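Local atomic coordinates of phosphonopyruvate hydrolase (Variovorax sp., PDB entry 2HJP), a protein that hydrolyses phosphonopyruvate to pyruvate and phosphate, cleaving its carbon-phosphorus bond with the help of a divalent metal cation such as magnesium, cobalt or manganese. Residues Asp181-His186 with Gly204-Val209; Ala106-Asp111 with Ile153-Ala158; Arg15-Met20 with Val229-Tyr234; Glu133-Ile138 with Gly172-Glu177. All blocks are in the same frame, centred on the assembly; numbering follows the deposited sequence.

Contact 1. Residues Asp181-His186 with Gly204-Val209; sequences DAILIH and GKVPLV. With PPR (phosphonopyruvate), chain G.
Ile183 bonds to segment 204-209 through both of its backbone polar atoms: its N donates to Pro207 O at 3.1 Å, and its O accepts from Val209 N at 2.8 Å. Further along, Ile185 N reaches Val209 O at 3.2 Å, so the chains run parallel, with Ile183 level with Leu208 and Leu184 with Val209. Ile183 O also receives a CA-H...O contact from Leu208 CA at 3.2 Å. Proline suits position 207 because the acceptor used there is its carbonyl. Strands 182-185 and 208-210 with helix 193-201 form a beta-alpha-beta unit of the TIM barrel, and the apolar contacts divide between the barrel's two faces. On the inner face, Leu184 CG stands anti to the backbone N (chi1 -170°), which brings Leu184 CG to 3.8 Å from Val209 CB. Such branched aliphatic residues fill the barrel interior, where Val209 also meets Ile231 and Ile233 of the next strand. On the outer face, Leu208 turns its CD2 back to within 3.8 Å of Ile183 CB, and Val199 of the covering helix packs on Leu208. Val206, ahead of its strand, crosses Ile183 at about a right angle, its CG2 lying 3.8 Å from Ile183 CG1. Polar side chains stand at the two ends. Asp181 forms salt bridges with Arg145 and Arg8, whereas His186, just past the C-terminal end of its strand, donates from NE2 to O3P of phosphonopyruvate at 2.8 Å, with the oxygen in the imidazole plane and the bond nearly straight (164°).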
loop_
_atom_site.group_PDB
_atom_site.type_symbol
_atom_site.label_atom_id
_atom_site.label_comp_id
_atom_site.label_asym_id
_atom_site.label_seq_id
_atom_site.Cartn_x
_atom_site.Cartn_y
_atom_site.Cartn_z
ATOM N N ASP A 181 -20.737 -22.451 3.044
ATOM C CA ASP A 181 -20.716 -23.448 1.982
ATOM C C ASP A 181 -19.922 -24.629 2.402
ATOM O O ASP A 181 -19.976 -25.672 1.735
ATOM C CB ASP A 181 -20.088 -22.826 0.719
ATOM C CG ASP A 181 -20.947 -21.669 0.158
ATOM O OD1 ASP A 181 -22.048 -21.984 -0.323
ATOM O OD2 ASP A 181 -20.551 -20.472 0.244
ATOM N N ALA A 182 -19.138 -24.447 3.470
ATOM C CA ALA A 182 -18.316 -25.556 3.995
ATOM C C ALA A 182 -17.901 -25.276 5.405
ATOM O O ALA A 182 -17.938 -24.125 5.828
ATOM C CB ALA A 182 -17.106 -25.787 3.111
ATOM N N ILE A 183 -17.534 -26.318 6.150
ATOM C CA ILE A 183 -17.139 -26.142 7.520
ATOM C C ILE A 183 -15.718 -26.686 7.745
ATOM O O ILE A 183 -15.431 -27.874 7.490
ATOM C CB ILE A 183 -18.127 -26.866 8.438
ATOM C CG1 ILE A 183 -19.577 -26.376 8.142
ATOM C CG2 ILE A 183 -17.671 -26.674 9.853
ATOM C CD1 ILE A 183 -20.585 -26.545 9.206
ATOM N N LEU A 184 -14.829 -25.807 8.181
ATOM C CA LEU A 184 -13.464 -26.211 8.426
ATOM C C LEU A 184 -13.451 -26.489 9.926
ATOM O O LEU A 184 -13.673 -25.584 10.709
ATOM C CB LEU A 184 -12.500 -25.065 8.072
ATOM C CG LEU A 184 -10.994 -25.475 8.075
ATOM C CD1 LEU A 184 -10.123 -24.363 7.337
ATOM C CD2 LEU A 184 -10.561 -25.789 9.583
ATOM N N ILE A 185 -13.249 -27.748 10.312
ATOM C CA ILE A 185 -13.204 -28.143 11.720
ATOM C C ILE A 185 -11.721 -28.295 12.016
ATOM O O ILE A 185 -11.000 -29.048 11.378
ATOM C CB ILE A 185 -14.025 -29.453 11.990
ATOM C CG1 ILE A 185 -13.916 -29.854 13.462
ATOM C CG2 ILE A 185 -13.545 -30.637 11.047
ATOM C CD1 ILE A 185 -14.701 -28.970 14.425
ATOM N N HIS A 186 -11.263 -27.535 13.000
ATOM C CA HIS A 186 -9.845 -27.573 13.296
ATOM C C HIS A 186 -9.458 -28.318 14.588
ATOM O O HIS A 186 -10.247 -28.473 15.537
ATOM C CB HIS A 186 -9.320 -26.137 13.294
ATOM C CG HIS A 186 -7.882 -26.011 12.846
ATOM N ND1 HIS A 186 -7.175 -27.044 12.253
ATOM C CD2 HIS A 186 -7.008 -24.977 12.952
ATOM C CE1 HIS A 186 -5.932 -26.655 12.025
ATOM N NE2 HIS A 186 -5.802 -25.406 12.439
ATOM N N GLY A 204 -24.345 -32.405 8.951
ATOM C CA GLY A 204 -24.658 -31.381 7.968
ATOM C C GLY A 204 -24.543 -31.844 6.545
ATOM O O GLY A 204 -23.954 -32.894 6.265
ATOM N N LYS A 205 -25.084 -31.042 5.637
ATOM C CA LYS A 205 -25.099 -31.366 4.219
ATOM C C LYS A 205 -23.842 -30.820 3.522
ATOM O O LYS A 205 -23.330 -31.462 2.601
ATOM C CB LYS A 205 -26.361 -30.779 3.556
ATOM N N VAL A 206 -23.306 -29.683 3.990
ATOM C CA VAL A 206 -22.120 -29.141 3.354
ATOM C C VAL A 206 -20.853 -29.917 3.702
ATOM O O VAL A 206 -20.754 -30.539 4.751
ATOM C CB VAL A 206 -21.925 -27.665 3.670
ATOM C CG1 VAL A 206 -23.166 -26.909 3.229
ATOM C CG2 VAL A 206 -21.531 -27.454 5.120
ATOM N N PRO A 207 -19.858 -29.871 2.809
ATOM C CA PRO A 207 -18.576 -30.559 2.991
ATOM C C PRO A 207 -17.696 -30.013 4.059
ATOM O O PRO A 207 -17.743 -28.829 4.402
ATOM C CB PRO A 207 -17.855 -30.433 1.658
ATOM C CG PRO A 207 -18.770 -29.754 0.752
ATOM C CD PRO A 207 -19.978 -29.234 1.490
ATOM N N LEU A 208 -16.876 -30.882 4.602
ATOM C CA LEU A 208 -15.912 -30.450 5.609
ATOM C C LEU A 208 -14.551 -30.133 5.003
ATOM O O LEU A 208 -14.212 -30.606 3.881
ATOM C CB LEU A 208 -15.708 -31.537 6.655
ATOM C CG LEU A 208 -16.986 -31.882 7.384
ATOM C CD1 LEU A 208 -16.623 -32.994 8.358
ATOM C CD2 LEU A 208 -17.640 -30.613 8.084
ATOM N N VAL A 209 -13.800 -29.326 5.742
ATOM C CA VAL A 209 -12.446 -28.929 5.343
ATOM C C VAL A 209 -11.521 -29.281 6.523
ATOM O O VAL A 209 -11.819 -28.920 7.670
ATOM C CB VAL A 209 -12.322 -27.383 5.102
ATOM C CG1 VAL A 209 -10.870 -27.022 4.599
ATOM C CG2 VAL A 209 -13.413 -26.890 4.157
HETATM C C1 PPR G . -3.313 -20.386 8.626
HETATM O O1 PPR G . -2.614 -21.127 7.819
HETATM O "O2'" PPR G . -3.151 -19.207 8.787
HETATM C C2 PPR G . -4.392 -21.127 9.358
HETATM C C3 PPR G . -4.388 -22.423 9.784
HETATM O O2 PPR G . -5.459 -20.368 9.611
HETATM P P PPR G . -3.538 -22.486 11.434
HETATM O O1P PPR G . -4.452 -21.636 12.360
HETATM O O2P PPR G . -2.125 -21.882 11.215
HETATM O O3P PPR G . -3.580 -23.890 11.817
#

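Contact 2. Residues Ala106-Asp111 with Ile153-Ala158; sequences AIVMED and IARVEA. With PPR (phosphonopyruvate), chain G.
Glu157 OE2 is held side-on by two nitrogens of Arg155, NE at 2.6 Å and NH2 at 2.9 Å, while Glu110 lays its own OE2 over one face of the same guanidinium. That second salt bridge is purely one of charge: Glu110 OE2 lies 3.5 Å from Arg155 NE, well out of the guanidinium plane, with no N-H directed at it. Glu110 and Arg155 run side by side, pointing the same way into the barrel, and the arginine is extended, CG anti to the backbone N (chi1 164°). Its far edge serves phosphonopyruvate, NH1 and NH2 both donating to O1P at 3.1 and 3.0 Å and NH1 making a weak bond to O2. Deeper in the barrel Val108 CG2 packs on Ile153 CB. The strands are parallel, Arg155 N donating almost straight (173°) to Met109 O at 2.8 Å. Beyond their ends Asp111 OD1 accepts from Glu157 N at 3.0 Å, and Tyr175 holds the other oxygen of this carboxylate. A methionine in place of Arg155 would probably strip the phosphonate of two donors and leave the nearby carboxylates of Glu110 and Glu157 without their positive mate. The in-plane grip of Glu157 probably fixes the rotation of the guanidinium and turns its N-H edge to the substrate, while Glu110 adds charge over one face; together they probably temper the positive charge gathered there with Arg188.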
loop_
_atom_site.group_PDB
_atom_site.type_symbol
_atom_site.label_atom_id
_atom_site.label_comp_id
_atom_site.label_asym_id
_atom_site.label_seq_id
_atom_site.Cartn_x
_atom_site.Cartn_y
_atom_site.Cartn_z
ATOM N N ALA A 106 -12.644 -18.032 -2.407
ATOM C CA ALA A 106 -13.234 -18.382 -1.101
ATOM C C ALA A 106 -12.526 -17.616 -0.017
ATOM O O ALA A 106 -11.385 -17.129 -0.225
ATOM C CB ALA A 106 -13.020 -19.877 -0.827
ATOM N N ILE A 107 -13.198 -17.530 1.137
ATOM C CA ILE A 107 -12.612 -16.955 2.326
ATOM C C ILE A 107 -12.967 -17.977 3.401
ATOM O O ILE A 107 -13.918 -18.737 3.270
ATOM C CB ILE A 107 -13.157 -15.567 2.707
ATOM C CG1 ILE A 107 -14.706 -15.493 2.704
ATOM C CG2 ILE A 107 -12.603 -14.585 1.700
ATOM C CD1 ILE A 107 -15.379 -16.142 3.899
ATOM N N VAL A 108 -12.100 -18.046 4.401
ATOM C CA VAL A 108 -12.235 -18.890 5.595
ATOM C C VAL A 108 -12.229 -17.847 6.738
ATOM O O VAL A 108 -11.300 -17.050 6.882
ATOM C CB VAL A 108 -11.051 -19.861 5.784
ATOM C CG1 VAL A 108 -11.154 -20.617 7.213
ATOM C CG2 VAL A 108 -11.081 -20.870 4.668
ATOM N N MET A 109 -13.266 -17.901 7.574
ATOM C CA MET A 109 -13.441 -16.995 8.708
ATOM C C MET A 109 -13.746 -17.891 9.941
ATOM O O MET A 109 -14.587 -18.779 9.868
ATOM C CB MET A 109 -14.616 -16.033 8.438
ATOM C CG MET A 109 -14.786 -15.028 9.509
ATOM S SD MET A 109 -15.995 -13.759 9.145
ATOM C CE MET A 109 -17.416 -14.725 8.603
ATOM N N GLU A 110 -13.024 -17.686 11.031
ATOM C CA GLU A 110 -13.185 -18.511 12.264
ATOM C C GLU A 110 -14.000 -17.829 13.342
ATOM O O GLU A 110 -14.132 -16.584 13.374
ATOM C CB GLU A 110 -11.787 -18.852 12.825
ATOM C CG GLU A 110 -11.025 -17.565 13.226
ATOM C CD GLU A 110 -9.509 -17.677 12.960
ATOM O OE1 GLU A 110 -8.743 -17.111 13.744
ATOM O OE2 GLU A 110 -9.103 -18.344 11.977
ATOM N N ASP A 111 -14.535 -18.630 14.259
ATOM C CA ASP A 111 -15.400 -18.051 15.293
ATOM C C ASP A 111 -14.702 -17.658 16.616
ATOM O O ASP A 111 -15.348 -17.587 17.679
ATOM C CB ASP A 111 -16.600 -18.981 15.569
ATOM C CG ASP A 111 -16.181 -20.406 15.925
ATOM O OD1 ASP A 111 -14.967 -20.678 16.053
ATOM O OD2 ASP A 111 -17.073 -21.268 16.069
ATOM N N ILE A 153 -16.433 -20.234 3.825
ATOM C CA ILE A 153 -16.069 -21.333 4.706
ATOM C C ILE A 153 -15.992 -20.858 6.120
ATOM O O ILE A 153 -15.274 -19.906 6.429
ATOM C CB ILE A 153 -14.669 -21.926 4.280
ATOM C CG1 ILE A 153 -14.733 -22.359 2.793
ATOM C CG2 ILE A 153 -14.265 -23.179 5.147
ATOM C CD1 ILE A 153 -13.377 -22.610 2.139
ATOM N N ALA A 154 -16.756 -21.527 6.995
ATOM C CA ALA A 154 -16.747 -21.171 8.398
ATOM C C ALA A 154 -15.832 -22.150 9.134
ATOM O O ALA A 154 -15.985 -23.384 9.067
ATOM C CB ALA A 154 -18.161 -21.270 8.970
ATOM N N ARG A 155 -14.933 -21.577 9.895
ATOM C CA ARG A 155 -14.026 -22.374 10.676
ATOM C C ARG A 155 -14.452 -22.428 12.122
ATOM O O ARG A 155 -14.650 -21.395 12.783
ATOM C CB ARG A 155 -12.613 -21.820 10.496
ATOM C CG ARG A 155 -11.608 -22.291 11.532
ATOM C CD ARG A 155 -10.168 -21.809 11.164
ATOM N NE ARG A 155 -9.291 -21.836 12.335
ATOM C CZ ARG A 155 -7.961 -21.708 12.327
ATOM N NH1 ARG A 155 -7.317 -21.563 11.184
ATOM N NH2 ARG A 155 -7.276 -21.670 13.479
ATOM N N VAL A 156 -14.634 -23.651 12.603
ATOM C CA VAL A 156 -15.100 -23.920 13.968
ATOM C C VAL A 156 -13.900 -24.230 14.874
ATOM O O VAL A 156 -13.218 -25.231 14.663
ATOM C CB VAL A 156 -16.109 -25.157 13.937
ATOM C CG1 VAL A 156 -16.441 -25.630 15.364
ATOM C CG2 VAL A 156 -17.374 -24.798 13.154
ATOM N N GLU A 157 -13.676 -23.380 15.872
ATOM C CA GLU A 157 -12.577 -23.486 16.829
ATOM C C GLU A 157 -12.943 -24.194 18.144
ATOM O O GLU A 157 -12.085 -24.364 19.036
ATOM C CB GLU A 157 -12.108 -22.083 17.214
ATOM C CG GLU A 157 -11.354 -21.324 16.176
ATOM C CD GLU A 157 -9.981 -21.890 15.997
ATOM O OE1 GLU A 157 -9.183 -21.879 16.954
ATOM O OE2 GLU A 157 -9.723 -22.346 14.898
ATOM N N ALA A 158 -14.202 -24.579 18.284
ATOM C CA ALA A 158 -14.669 -25.211 19.524
ATOM C C ALA A 158 -13.829 -26.435 20.023
ATOM O O ALA A 158 -13.675 -26.615 21.238
ATOM C CB ALA A 158 -16.138 -25.586 19.377
HETATM C C1 PPR G . -3.313 -20.386 8.626
HETATM O O1 PPR G . -2.614 -21.127 7.819
HETATM O "O2'" PPR G . -3.151 -19.207 8.787
HETATM C C2 PPR G . -4.392 -21.127 9.358
HETATM C C3 PPR G . -4.388 -22.423 9.784
HETATM O O2 PPR G . -5.459 -20.368 9.611
HETATM P P PPR G . -3.538 -22.486 11.434
HETATM O O1P PPR G . -4.452 -21.636 12.360
HETATM O O2P PPR G . -2.125 -21.882 11.215
HETATM O O3P PPR G . -3.580 -23.890 11.817
#

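Contact 3. Residues Arg15-Met20 with Val229-Tyr234; sequences RLFTAM and VGIVIY
Val229 CG1 and Leu16 CD1 meet loosely at the entrance to the pair, 4.3 Å apart. Gly230 follows, and Gly230 O accepts the first bond between the strands, from Phe17 N at 2.9 Å. Ile231 lies alongside Phe17, pointing the same way, with its CG1 4.0 Å from Phe17 CB; Leu7 and Ala10 of helix 3-13 press on the phenylalanine. Val232 uses both backbone groups, its N donating to Phe17 O at 2.9 Å and its O accepting from Ala19 N at 3.1 Å. With CG1 between the backbone N and carbonyl carbon (chi1 50°), it reaches Thr18 CG2 at 3.8 Å, two beta-branched residues well suited to an extended chain. Ile233 turns to the same face as Ala19 and packs on Trp40 of the substrate site. Tyr234 N donates to Ala19 O at 2.9 Å, and Met20, bent at chi2 and chi3, crosses the tyrosine side chain at about a right angle to place CE 3.5 Å from Tyr234 CB. Glu220 takes the tyrosine hydroxyl, and Phe250 of a neighbouring subunit packs on Met20. Joining the first strand to the eighth in parallel register is the closure that defines a TIM barrel.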
loop_
_atom_site.group_PDB
_atom_site.type_symbol
_atom_site.label_atom_id
_atom_site.label_comp_id
_atom_site.label_asym_id
_atom_site.label_seq_id
_atom_site.Cartn_x
_atom_site.Cartn_y
_atom_site.Cartn_z
ATOM N N ARG A 15 -14.973 -35.052 -5.568
ATOM C CA ARG A 15 -13.515 -35.280 -5.601
ATOM C C ARG A 15 -12.924 -34.557 -4.381
ATOM O O ARG A 15 -13.495 -33.605 -3.890
ATOM C CB ARG A 15 -12.871 -34.627 -6.842
ATOM C CG ARG A 15 -13.271 -35.174 -8.222
ATOM C CD ARG A 15 -12.603 -34.321 -9.316
ATOM N NE ARG A 15 -13.183 -32.964 -9.326
ATOM C CZ ARG A 15 -12.586 -31.835 -9.742
ATOM N NH1 ARG A 15 -13.269 -30.695 -9.674
ATOM N NH2 ARG A 15 -11.332 -31.817 -10.227
ATOM N N LEU A 16 -11.795 -35.011 -3.881
ATOM C CA LEU A 16 -11.126 -34.342 -2.758
ATOM C C LEU A 16 -10.222 -33.259 -3.373
ATOM O O LEU A 16 -9.331 -33.572 -4.204
ATOM C CB LEU A 16 -10.253 -35.339 -2.005
ATOM C CG LEU A 16 -9.369 -34.843 -0.872
ATOM C CD1 LEU A 16 -10.191 -34.006 0.095
ATOM C CD2 LEU A 16 -8.754 -36.109 -0.167
ATOM N N PHE A 17 -10.401 -32.015 -2.934
ATOM C CA PHE A 17 -9.659 -30.844 -3.453
ATOM C C PHE A 17 -8.482 -30.512 -2.511
ATOM O O PHE A 17 -8.668 -30.431 -1.259
ATOM C CB PHE A 17 -10.624 -29.663 -3.488
ATOM C CG PHE A 17 -10.080 -28.412 -4.082
ATOM C CD1 PHE A 17 -10.074 -28.234 -5.451
ATOM C CD2 PHE A 17 -9.609 -27.397 -3.256
ATOM C CE1 PHE A 17 -9.600 -27.051 -6.035
ATOM C CE2 PHE A 17 -9.132 -26.199 -3.783
ATOM C CZ PHE A 17 -9.125 -26.012 -5.207
ATOM N N THR A 18 -7.289 -30.348 -3.074
ATOM C CA THR A 18 -6.126 -30.015 -2.249
ATOM C C THR A 18 -5.709 -28.560 -2.451
ATOM O O THR A 18 -5.732 -28.030 -3.583
ATOM C CB THR A 18 -4.914 -30.907 -2.582
ATOM O OG1 THR A 18 -4.529 -30.673 -3.926
ATOM C CG2 THR A 18 -5.292 -32.400 -2.465
ATOM N N ALA A 19 -5.379 -27.915 -1.352
ATOM C CA ALA A 19 -4.944 -26.516 -1.458
ATOM C C ALA A 19 -3.648 -26.416 -0.607
ATOM O O ALA A 19 -3.600 -26.895 0.520
ATOM C CB ALA A 19 -6.001 -25.552 -0.876
ATOM N N MET A 20 -2.648 -25.769 -1.161
ATOM C CA MET A 20 -1.321 -25.567 -0.497
ATOM C C MET A 20 -1.062 -24.103 -0.119
ATOM O O MET A 20 -1.323 -23.130 -0.895
ATOM C CB MET A 20 -0.200 -26.023 -1.456
ATOM C CG MET A 20 1.252 -25.707 -0.974
ATOM S SD MET A 20 1.576 -26.413 0.657
ATOM C CE MET A 20 1.754 -28.194 0.231
ATOM N N VAL A 229 -15.557 -35.045 3.781
ATOM C CA VAL A 229 -14.510 -34.007 3.628
ATOM C C VAL A 229 -14.328 -33.694 2.149
ATOM O O VAL A 229 -14.108 -34.607 1.380
ATOM C CB VAL A 229 -13.154 -34.566 4.160
ATOM C CG1 VAL A 229 -12.003 -33.579 3.965
ATOM C CG2 VAL A 229 -13.296 -34.908 5.605
ATOM N N GLY A 230 -14.427 -32.423 1.753
ATOM C CA GLY A 230 -14.193 -32.101 0.352
ATOM C C GLY A 230 -12.866 -31.355 0.069
ATOM O O GLY A 230 -12.434 -31.233 -1.080
ATOM N N ILE A 231 -12.208 -30.899 1.125
ATOM C CA ILE A 231 -10.998 -30.129 0.954
ATOM C C ILE A 231 -9.944 -30.426 2.002
ATOM O O ILE A 231 -10.268 -30.511 3.151
ATOM C CB ILE A 231 -11.328 -28.592 1.051
ATOM C CG1 ILE A 231 -12.206 -28.167 -0.102
ATOM C CG2 ILE A 231 -10.064 -27.751 0.996
ATOM C CD1 ILE A 231 -12.971 -26.859 0.114
ATOM N N VAL A 232 -8.691 -30.627 1.609
ATOM C CA VAL A 232 -7.668 -30.739 2.612
ATOM C C VAL A 232 -6.722 -29.554 2.374
ATOM O O VAL A 232 -6.372 -29.227 1.218
ATOM C CB VAL A 232 -6.902 -32.026 2.523
ATOM C CG1 VAL A 232 -6.460 -32.236 1.156
ATOM C CG2 VAL A 232 -5.702 -31.973 3.529
ATOM N N ILE A 233 -6.326 -28.872 3.443
ATOM C CA ILE A 233 -5.412 -27.712 3.264
ATOM C C ILE A 233 -4.051 -28.008 3.940
ATOM O O ILE A 233 -4.032 -28.438 5.105
ATOM C CB ILE A 233 -6.010 -26.433 3.953
ATOM C CG1 ILE A 233 -7.205 -25.906 3.104
ATOM C CG2 ILE A 233 -4.917 -25.295 4.119
ATOM C CD1 ILE A 233 -6.918 -24.896 2.003
ATOM N N TYR A 234 -2.950 -27.782 3.207
ATOM C CA TYR A 234 -1.586 -27.911 3.773
ATOM C C TYR A 234 -1.308 -26.511 4.273
ATOM O O TYR A 234 -1.015 -25.566 3.517
ATOM C CB TYR A 234 -0.684 -28.439 2.696
ATOM C CG TYR A 234 -1.109 -29.876 2.394
ATOM C CD1 TYR A 234 -1.017 -30.855 3.367
ATOM C CD2 TYR A 234 -1.634 -30.224 1.146
ATOM C CE1 TYR A 234 -1.441 -32.182 3.109
ATOM C CE2 TYR A 234 -2.067 -31.547 0.854
ATOM C CZ TYR A 234 -1.959 -32.510 1.865
ATOM O OH TYR A 234 -2.391 -33.780 1.616
HETATM O O HOH W 1 -14.496 -31.332 -2.561
#

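Contact 4. Residues Glu133-Ile138 with Gly172-Glu177; sequences EFQGKI and GQAYEE
Phe134 points an edge into the face of Tyr175, a T-shaped pair with ring centroids 4.7 Å apart and planes at 59°. Phe134 CD2 sits over the middle of the tyrosine ring, 3.5 Å from Tyr175 CE2, and Phe134 CB closes on the same ring atom at 3.7 Å. The phenylalanine's CG, anti to its own N (chi1 -158°), carries the ring across to the other helix. One turn on, Ile138 CG2 lies against Tyr175 O at 3.9 Å. This buried half is tight and largely apolar; the other side of the contact is looser and more open to solvent. There Gln135, a long polar residue suited to a half-covered surface, reaches across to the neighbouring helix, with Gln135 CG 3.5 Å from Ala174 O, and its end approaches the exposed Glu177. A leucine at Tyr175 would probably leave the edge of Phe134 without an aromatic face and the Asp111 carboxylate without the hydroxyl that binds it. The axes of segments 133-138 and 172-177, on helices 131-144 and 165-177, approach to 8.9 Å at 36° on the outside of the barrel, where Phe134, Ile138 and Tyr175 all rest on Ala154 of strand 151-156, and Phe134 and Ile138 also on Met109 of strand 106-110.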
loop_
_atom_site.group_PDB
_atom_site.type_symbol
_atom_site.label_atom_id
_atom_site.label_comp_id
_atom_site.label_asym_id
_atom_site.label_seq_id
_atom_site.Cartn_x
_atom_site.Cartn_y
_atom_site.Cartn_z
ATOM N N GLU A 133 -23.990 -14.562 17.025
ATOM C CA GLU A 133 -23.159 -13.474 16.481
ATOM C C GLU A 133 -22.400 -14.027 15.258
ATOM O O GLU A 133 -22.341 -13.352 14.223
ATOM C CB GLU A 133 -22.134 -12.901 17.482
ATOM C CG GLU A 133 -21.208 -11.898 16.724
ATOM C CD GLU A 133 -20.098 -11.188 17.586
ATOM O OE1 GLU A 133 -19.929 -11.525 18.787
ATOM O OE2 GLU A 133 -19.401 -10.280 17.022
ATOM N N PHE A 134 -21.847 -15.254 15.355
ATOM C CA PHE A 134 -21.111 -15.739 14.176
ATOM C C PHE A 134 -22.033 -16.017 12.990
ATOM O O PHE A 134 -21.660 -15.815 11.816
ATOM C CB PHE A 134 -20.271 -16.967 14.466
ATOM C CG PHE A 134 -19.149 -17.147 13.460
ATOM C CD1 PHE A 134 -18.052 -16.219 13.420
ATOM C CD2 PHE A 134 -19.163 -18.225 12.575
ATOM C CE1 PHE A 134 -16.991 -16.391 12.510
ATOM C CE2 PHE A 134 -18.102 -18.419 11.651
ATOM C CZ PHE A 134 -17.008 -17.502 11.611
ATOM N N GLN A 135 -23.233 -16.488 13.297
ATOM C CA GLN A 135 -24.224 -16.707 12.258
ATOM C C GLN A 135 -24.429 -15.404 11.553
ATOM O O GLN A 135 -24.526 -15.416 10.329
ATOM C CB GLN A 135 -25.543 -17.204 12.838
ATOM C CG GLN A 135 -25.529 -18.707 13.234
ATOM C CD GLN A 135 -26.931 -19.170 13.639
ATOM O OE1 GLN A 135 -27.532 -20.098 13.046
ATOM N NE2 GLN A 135 -27.460 -18.510 14.648
ATOM N N GLY A 136 -24.491 -14.286 12.300
ATOM C CA GLY A 136 -24.638 -12.971 11.642
ATOM C C GLY A 136 -23.456 -12.646 10.694
ATOM O O GLY A 136 -23.602 -12.072 9.600
ATOM N N LYS A 137 -22.254 -12.958 11.157
ATOM C CA LYS A 137 -21.050 -12.722 10.339
ATOM C C LYS A 137 -21.013 -13.537 9.030
ATOM O O LYS A 137 -20.659 -13.048 7.957
ATOM C CB LYS A 137 -19.835 -12.990 11.227
ATOM C CG LYS A 137 -19.687 -11.872 12.298
ATOM C CD LYS A 137 -18.642 -12.233 13.334
ATOM C CE LYS A 137 -17.245 -12.072 12.758
ATOM N NZ LYS A 137 -16.161 -11.975 13.831
ATOM N N ILE A 138 -21.393 -14.785 9.118
ATOM C CA ILE A 138 -21.424 -15.638 7.935
ATOM C C ILE A 138 -22.531 -15.142 6.996
ATOM O O ILE A 138 -22.324 -15.061 5.784
ATOM C CB ILE A 138 -21.757 -17.090 8.388
ATOM C CG1 ILE A 138 -20.509 -17.670 9.065
ATOM C CG2 ILE A 138 -22.217 -17.971 7.193
ATOM C CD1 ILE A 138 -19.239 -17.851 8.188
ATOM N N GLY A 172 -21.011 -25.889 13.907
ATOM C CA GLY A 172 -20.953 -26.152 12.472
ATOM C C GLY A 172 -22.348 -26.075 11.826
ATOM O O GLY A 172 -22.553 -25.491 10.765
ATOM N N GLN A 173 -23.331 -26.710 12.465
ATOM C CA GLN A 173 -24.696 -26.757 11.923
ATOM C C GLN A 173 -25.330 -25.368 11.895
ATOM O O GLN A 173 -26.043 -25.024 10.989
ATOM C CB GLN A 173 -25.566 -27.717 12.777
ATOM C CG GLN A 173 -25.352 -29.225 12.567
ATOM C CD GLN A 173 -26.223 -30.007 13.573
ATOM O OE1 GLN A 173 -26.052 -29.878 14.792
ATOM N NE2 GLN A 173 -27.172 -30.770 13.072
ATOM N N ALA A 174 -25.049 -24.572 12.906
ATOM C CA ALA A 174 -25.602 -23.230 12.949
ATOM C C ALA A 174 -25.029 -22.394 11.815
ATOM O O ALA A 174 -25.739 -21.570 11.208
ATOM C CB ALA A 174 -25.260 -22.547 14.301
ATOM N N TYR A 175 -23.727 -22.578 11.552
ATOM C CA TYR A 175 -23.053 -21.815 10.500
ATOM C C TYR A 175 -23.528 -22.236 9.128
ATOM O O TYR A 175 -23.669 -21.430 8.224
ATOM C CB TYR A 175 -21.526 -22.006 10.632
ATOM C CG TYR A 175 -20.973 -21.593 11.988
ATOM C CD1 TYR A 175 -19.712 -22.025 12.396
ATOM C CD2 TYR A 175 -21.721 -20.821 12.880
ATOM C CE1 TYR A 175 -19.213 -21.721 13.665
ATOM C CE2 TYR A 175 -21.236 -20.506 14.148
ATOM C CZ TYR A 175 -19.969 -20.962 14.540
ATOM O OH TYR A 175 -19.428 -20.651 15.775
ATOM N N GLU A 176 -23.728 -23.544 8.937
ATOM C CA GLU A 176 -24.246 -24.008 7.646
ATOM C C GLU A 176 -25.662 -23.438 7.470
ATOM O O GLU A 176 -26.061 -23.045 6.412
ATOM C CB GLU A 176 -24.320 -25.534 7.634
ATOM C CG GLU A 176 -25.100 -26.092 6.470
ATOM C CD GLU A 176 -25.035 -27.604 6.404
ATOM O OE1 GLU A 176 -24.333 -28.260 7.196
ATOM O OE2 GLU A 176 -25.672 -28.157 5.520
ATOM N N GLU A 177 -26.416 -23.372 8.557
ATOM C CA GLU A 177 -27.793 -22.819 8.499
ATOM C C GLU A 177 -27.703 -21.330 8.157
ATOM O O GLU A 177 -28.541 -20.838 7.486
ATOM C CB GLU A 177 -28.447 -23.030 9.849
ATOM C CG GLU A 177 -29.789 -22.373 10.127
ATOM C CD GLU A 177 -30.173 -22.592 11.615
ATOM O OE1 GLU A 177 -30.436 -21.599 12.371
ATOM O OE2 GLU A 177 -30.164 -23.791 12.031
#

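In the fold
Contacts 1, 2 and 3 belong to one closed parallel sheet of eight strands, and contact 4 pairs two helices on its outer wall. Around the barrel, strands 106-110 and 151-156 of contact 2 are followed directly by 182-185 and 208-210 of contact 1, then by 229-234 of contact 3, which returns to 17-21. Contact 3 therefore encloses the other three along the chain, while the segments of contacts 2 and 4 alternate and contact 1 follows both. The centres of contacts 1 and 2 lie about 9 Å apart and both reach phosphonopyruvate; those of contacts 3 and 4 lie about 22 Å apart. Neighbouring strand ends thus bring distant residues to one substrate.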